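Local atomic coordinates of MamA (Candidatus Magnetobacterium bavaricum, PDB entry 3VTX), a protein that is a magnetosome-associated protein built of tetratricopeptide repeats, an all-helical superhelical scaffold that probably serves in protein-protein interaction. Residues A[13-18]-A[24-29]; A[29-32]-A[37-40]. One frame throughout, in Å; residues are numbered along the deposited sequence.

Contact 1: residues A[13-18]-A[24-29]; sequences DKKRTK and AIRAYK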
loop_
_atom_site.group_PDB
_atom_site.type_symbol
_atom_site.label_atom_id
_atom_site.label_comp_id
_atom_site.label_asym_id
_atom_site.label_seq_id
_atom_site.Cartn_x
_atom_site.Cartn_y
_atom_site.Cartn_z
ATOM N N ASP A 13 6.626 3.652 20.991
ATOM C CA ASP A 13 5.238 3.743 20.591
ATOM C C ASP A 13 4.652 5.088 20.956
ATOM O O ASP A 13 3.888 5.664 20.212
ATOM C CB ASP A 13 4.447 2.635 21.280
ATOM C CG ASP A 13 4.726 1.294 20.707
ATOM O OD1 ASP A 13 5.219 1.190 19.543
ATOM O OD2 ASP A 13 4.395 0.295 21.377
ATOM N N LYS A 14 4.958 5.544 22.158
ATOM C CA LYS A 14 4.376 6.778 22.694
ATOM C C LYS A 14 4.986 7.999 21.953
ATOM O O LYS A 14 4.324 8.976 21.691
ATOM C CB LYS A 14 4.705 6.914 24.177
ATOM C CG LYS A 14 3.727 6.254 25.145
ATOM C CD LYS A 14 4.396 5.957 26.488
ATOM C CE LYS A 14 4.902 7.216 27.211
ATOM N NZ LYS A 14 4.924 6.953 28.721
ATOM N N LYS A 15 6.273 7.918 21.660
ATOM C CA LYS A 15 6.890 8.977 20.820
ATOM C C LYS A 15 6.329 9.030 19.425
ATOM O O LYS A 15 6.047 10.102 18.921
ATOM C CB LYS A 15 8.403 8.833 20.859
ATOM C CG LYS A 15 9.008 9.340 22.161
ATOM C CD LYS A 15 10.531 9.328 22.215
ATOM C CE LYS A 15 11.112 9.727 23.587
ATOM N NZ LYS A 15 12.613 9.934 23.536
ATOM N N ARG A 16 6.119 7.881 18.788
ATOM C CA ARG A 16 5.546 7.854 17.508
ATOM C C ARG A 16 4.116 8.524 17.538
ATOM O O ARG A 16 3.766 9.380 16.708
ATOM C CB ARG A 16 5.472 6.407 17.025
ATOM C CG ARG A 16 5.013 6.297 15.581
ATOM C CD ARG A 16 4.937 4.855 15.174
ATOM N NE ARG A 16 4.331 4.787 13.879
ATOM C CZ ARG A 16 3.678 3.753 13.408
ATOM N NH1 ARG A 16 3.137 3.856 12.225
ATOM N NH2 ARG A 16 3.501 2.658 14.142
ATOM N N THR A 17 3.342 8.169 18.550
ATOM C CA THR A 17 1.953 8.703 18.628
ATOM C C THR A 17 1.948 10.247 18.687
ATOM O O THR A 17 1.186 10.929 17.970
ATOM C CB THR A 17 1.248 8.044 19.813
ATOM O OG1 THR A 17 1.062 6.663 19.475
ATOM C CG2 THR A 17 -0.096 8.707 20.108
ATOM N N LYS A 18 2.912 10.758 19.428
ATOM C CA LYS A 18 3.200 12.176 19.629
ATOM C C LYS A 18 3.851 12.896 18.422
ATOM O O LYS A 18 3.914 14.128 18.384
ATOM C CB LYS A 18 4.099 12.202 20.882
ATOM C CG LYS A 18 4.489 13.506 21.515
ATOM C CD LYS A 18 4.976 13.228 22.943
ATOM C CE LYS A 18 5.479 14.490 23.622
ATOM N NZ LYS A 18 5.438 14.365 25.113
ATOM N N ALA A 24 11.126 8.058 18.327
ATOM C CA ALA A 24 10.501 6.748 18.168
ATOM C C ALA A 24 11.548 5.861 17.527
ATOM O O ALA A 24 11.768 4.759 17.957
ATOM C CB ALA A 24 9.253 6.829 17.319
ATOM N N ILE A 25 12.201 6.308 16.430
ATOM C CA ILE A 25 13.236 5.524 15.765
ATOM C C ILE A 25 14.417 5.174 16.690
ATOM O O ILE A 25 14.911 4.055 16.687
ATOM C CB ILE A 25 13.757 6.322 14.562
ATOM C CG1 ILE A 25 12.676 6.276 13.426
ATOM C CG2 ILE A 25 15.032 5.697 14.004
ATOM C CD1 ILE A 25 12.810 7.338 12.327
ATOM N N ARG A 26 14.855 6.146 17.478
ATOM C CA ARG A 26 15.899 5.894 18.469
ATOM C C ARG A 26 15.538 4.774 19.429
ATOM O O ARG A 26 16.368 3.892 19.679
ATOM C CB ARG A 26 16.312 7.163 19.215
ATOM C CG ARG A 26 17.129 8.028 18.342
ATOM C CD ARG A 26 17.707 9.277 19.056
ATOM N NE ARG A 26 16.735 10.341 19.092
ATOM C CZ ARG A 26 16.067 10.752 20.146
ATOM N NH1 ARG A 26 15.237 11.773 20.010
ATOM N NH2 ARG A 26 16.297 10.215 21.308
ATOM N N ALA A 27 14.336 4.813 19.959
ATOM C CA ALA A 27 13.899 3.800 20.876
ATOM C C ALA A 27 13.810 2.389 20.228
ATOM O O ALA A 27 14.303 1.406 20.772
ATOM C CB ALA A 27 12.561 4.211 21.502
ATOM N N TYR A 28 13.326 2.304 18.973
ATOM C CA TYR A 28 13.190 1.037 18.309
ATOM C C TYR A 28 14.525 0.477 17.910
ATOM O O TYR A 28 14.788 -0.761 18.059
ATOM C CB TYR A 28 12.266 1.230 17.103
ATOM C CG TYR A 28 10.792 1.579 17.361
ATOM C CD1 TYR A 28 10.061 1.016 18.393
ATOM C CD2 TYR A 28 10.101 2.407 16.493
ATOM C CE1 TYR A 28 8.756 1.361 18.606
ATOM C CE2 TYR A 28 8.762 2.681 16.662
ATOM C CZ TYR A 28 8.092 2.135 17.709
ATOM O OH TYR A 28 6.779 2.419 17.843
ATOM N N LYS A 29 15.457 1.371 17.539
ATOM C CA LYS A 29 16.789 0.972 17.236
ATOM C C LYS A 29 17.491 0.388 18.489
ATOM O O LYS A 29 18.330 -0.542 18.350
ATOM C CB LYS A 29 17.608 2.049 16.599
ATOM C CG LYS A 29 17.270 2.366 15.116
ATOM C CD LYS A 29 18.086 3.460 14.541
ATOM C CE LYS A 29 17.828 3.711 13.089
ATOM N NZ LYS A 29 18.658 4.862 12.637
HETATM O O HOH W 1 12.943 12.246 21.954
#
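Residues 13-18 and 24-29 lie on the consecutive helices 5-18 and 21-34, which form a helical hairpin of the tetratricopeptide-repeat (TPR) fold. The two short segments run antiparallel, their N-to-C directions 161° apart, with an axis separation of 8.5 Å at closest approach. Lys15 and Ala24 are nearest in register, CA to CA 5.0 Å, close to the turn that joins the helices. So short a distance suits alanine, whose methyl fills the interface without pushing the backbones apart: Ala24 CB sits 3.6 Å from Arg16 N and also meets Arg16 CB. Lys15 contributes its aliphatic base, with CB lying against the backbone N of Ala24, while the extended chain beyond CG carries the ammonium beyond the helix pair toward Arg26. There a water accepts hydrogen bonds from both Lys15 NZ and Arg26 NH1, bridging two cations whose nearest nitrogens, Lys15 NZ and Arg26 NH2, are 4.3 Å apart. Their mutual repulsion is probably eased by this water and by Asp22, which forms a salt bridge with Arg26 NE. Arg16 leaves the hairpin in a different direction. With CG anti to the backbone N and the chain extended to NE, its CD passes Tyr28 OH while the guanidinium reaches Asp51 on helix 39-51. Buried Tyr28 spans the interface as a long, flat side chain with a polar end, the ring plane and the Asp13 carboxylate plane being 63° apart. Asp13 uses both oxygens: OD2 forms a salt bridge with Lys44, and OD1, in the plane of the ring at its edge, accepts a 2.6 Å hydrogen bond from Tyr28 OH that arrives on the anti side, 16° out of the carboxylate plane.

Contact 2: residues A[29-32]-A[37-40]; sequences KKVL and NNVE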
loop_
_atom_site.group_PDB
_atom_site.type_symbol
_atom_site.label_atom_id
_atom_site.label_comp_id
_atom_site.label_asym_id
_atom_site.label_seq_id
_atom_site.Cartn_x
_atom_site.Cartn_y
_atom_site.Cartn_z
ATOM N N LYS A 29 15.457 1.371 17.539
ATOM C CA LYS A 29 16.789 0.972 17.236
ATOM C C LYS A 29 17.491 0.388 18.489
ATOM O O LYS A 29 18.330 -0.542 18.350
ATOM C CB LYS A 29 17.608 2.049 16.599
ATOM C CG LYS A 29 17.270 2.366 15.116
ATOM C CD LYS A 29 18.086 3.460 14.541
ATOM C CE LYS A 29 17.828 3.711 13.089
ATOM N NZ LYS A 29 18.658 4.862 12.637
ATOM N N LYS A 30 17.190 0.973 19.644
ATOM C CA LYS A 30 17.787 0.521 20.920
ATOM C C LYS A 30 17.253 -0.920 21.200
ATOM O O LYS A 30 18.058 -1.810 21.506
ATOM C CB LYS A 30 17.439 1.474 22.017
ATOM C CG LYS A 30 18.066 1.024 23.424
ATOM C CD LYS A 30 18.412 2.181 24.341
ATOM C CE LYS A 30 19.373 1.721 25.497
ATOM N NZ LYS A 30 20.588 1.037 24.889
ATOM N N VAL A 31 15.962 -1.141 20.992
ATOM C CA VAL A 31 15.376 -2.493 21.097
ATOM C C VAL A 31 16.150 -3.479 20.232
ATOM O O VAL A 31 16.530 -4.581 20.677
ATOM C CB VAL A 31 13.928 -2.517 20.762
ATOM C CG1 VAL A 31 13.401 -4.002 20.691
ATOM C CG2 VAL A 31 13.111 -1.714 21.694
ATOM N N LEU A 32 16.404 -3.083 18.973
ATOM C CA LEU A 32 16.985 -3.942 17.968
ATOM C C LEU A 32 18.471 -4.164 18.153
ATOM O O LEU A 32 18.994 -5.157 17.652
ATOM C CB LEU A 32 16.678 -3.399 16.557
ATOM C CG LEU A 32 15.201 -3.472 16.182
ATOM C CD1 LEU A 32 14.873 -2.678 14.842
ATOM C CD2 LEU A 32 14.695 -4.962 15.994
ATOM N N ASN A 37 16.217 -9.699 16.344
ATOM C CA ASN A 37 15.216 -10.479 15.666
ATOM C C ASN A 37 13.790 -10.226 16.165
ATOM O O ASN A 37 12.898 -11.015 15.905
ATOM C CB ASN A 37 15.588 -11.959 15.690
ATOM C CG ASN A 37 16.938 -12.215 15.026
ATOM O OD1 ASN A 37 17.772 -12.948 15.581
ATOM N ND2 ASN A 37 17.186 -11.593 13.867
ATOM N N ASN A 38 13.590 -9.096 16.855
ATOM C CA ASN A 38 12.284 -8.723 17.368
ATOM C C ASN A 38 11.435 -8.270 16.170
ATOM O O ASN A 38 11.553 -7.116 15.726
ATOM C CB ASN A 38 12.451 -7.573 18.352
ATOM C CG ASN A 38 11.198 -7.299 19.142
ATOM O OD1 ASN A 38 10.187 -6.741 18.658
ATOM N ND2 ASN A 38 11.238 -7.732 20.398
ATOM N N VAL A 39 10.600 -9.161 15.665
ATOM C CA VAL A 39 9.790 -8.852 14.484
ATOM C C VAL A 39 8.794 -7.744 14.757
ATOM O O VAL A 39 8.553 -6.918 13.866
ATOM C CB VAL A 39 9.106 -10.111 13.870
ATOM C CG1 VAL A 39 10.187 -11.060 13.285
ATOM C CG2 VAL A 39 8.234 -10.797 14.876
ATOM N N GLU A 40 8.247 -7.652 15.973
ATOM C CA GLU A 40 7.230 -6.629 16.255
ATOM C C GLU A 40 7.865 -5.211 16.088
ATOM O O GLU A 40 7.241 -4.277 15.493
ATOM C CB GLU A 40 6.746 -6.742 17.683
ATOM C CG GLU A 40 5.754 -5.731 18.059
ATOM C CD GLU A 40 4.999 -6.002 19.348
ATOM O OE1 GLU A 40 5.461 -6.865 20.125
ATOM O OE2 GLU A 40 3.952 -5.329 19.550
#
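This is a small van der Waals contact at the turn between two helices of the TPR fold, where Val31 and Leu32, near the C-terminal end of helix 21-34, meet Asn38 at the start of helix 39-51. The chain reverses between the segments, yet their backbones stay apart: the nearest pair, Leu32 CA and Asn38 CA, is 6.7 Å distant, and no hydrogen bond crosses. The side chains of Val31 and Leu32 bridge the interval to the backbone and side chain of Asn38, burying 121 Å² over both sides. Leu32 does so with one branch. Its CD2 methyl reaches Asn38 O at 3.8 Å and Asn38 CB at 4.2 Å, the two side chains crossing at about a right angle. A branched, flexible aliphatic residue suits this place, since one methyl can touch the turn while the side chain also packs on helix 39-51. Val31 is buried and shorter; its CG1 approaches the amide carbon of Asn38, CG, at 4.3 Å, a nonpolar touch beside a polar group. Asn38 suits its position for another reason: it is the N-cap of helix 39-51, and its side chain caps a backbone N beyond the segment, satisfying an amide of the first turn that has no carbonyl partner within the helix. A chi1 of -169° swings CG away from the backbone N, and from there OD1 also bonds to Thr41 OG1 and ND2 donates to Asp35 OD2, so both ends of the amide are held and its rotation is probably fixed while the Val31 CG1 methyl lies against it. Around the turn, Leu32 packs on Thr41, Leu42 and Leu45 of helix 39-51, Val31 and Asn38 touch Tyr8 and Thr5 of helix 5-18 respectively, and Val39 turns to Phe65 and Leu68 of helix 55-68.

How the contacts relate
Contacts 1 and 2 follow one another along helix 21-34, sharing Lys29, which touches neither partner segment; their centres are about 12 Å apart. Contact 1 joins this helix backward to helix 5-18, and contact 2 joins it forward to the start of helix 39-51, so together they link three successive helices. They differ in character: the first combines close helix packing with a short hydrogen bond, the second is van der Waals contact of aliphatic side chains with a helix-capping asparagine. Helix 39-51 takes part in both neighbourhoods: it begins in contact 2, and its Lys44 and Asp51 pair with Asp13 and Arg16 of contact 1. Their centres lie about 22 and 23 Å from the centre of the chain.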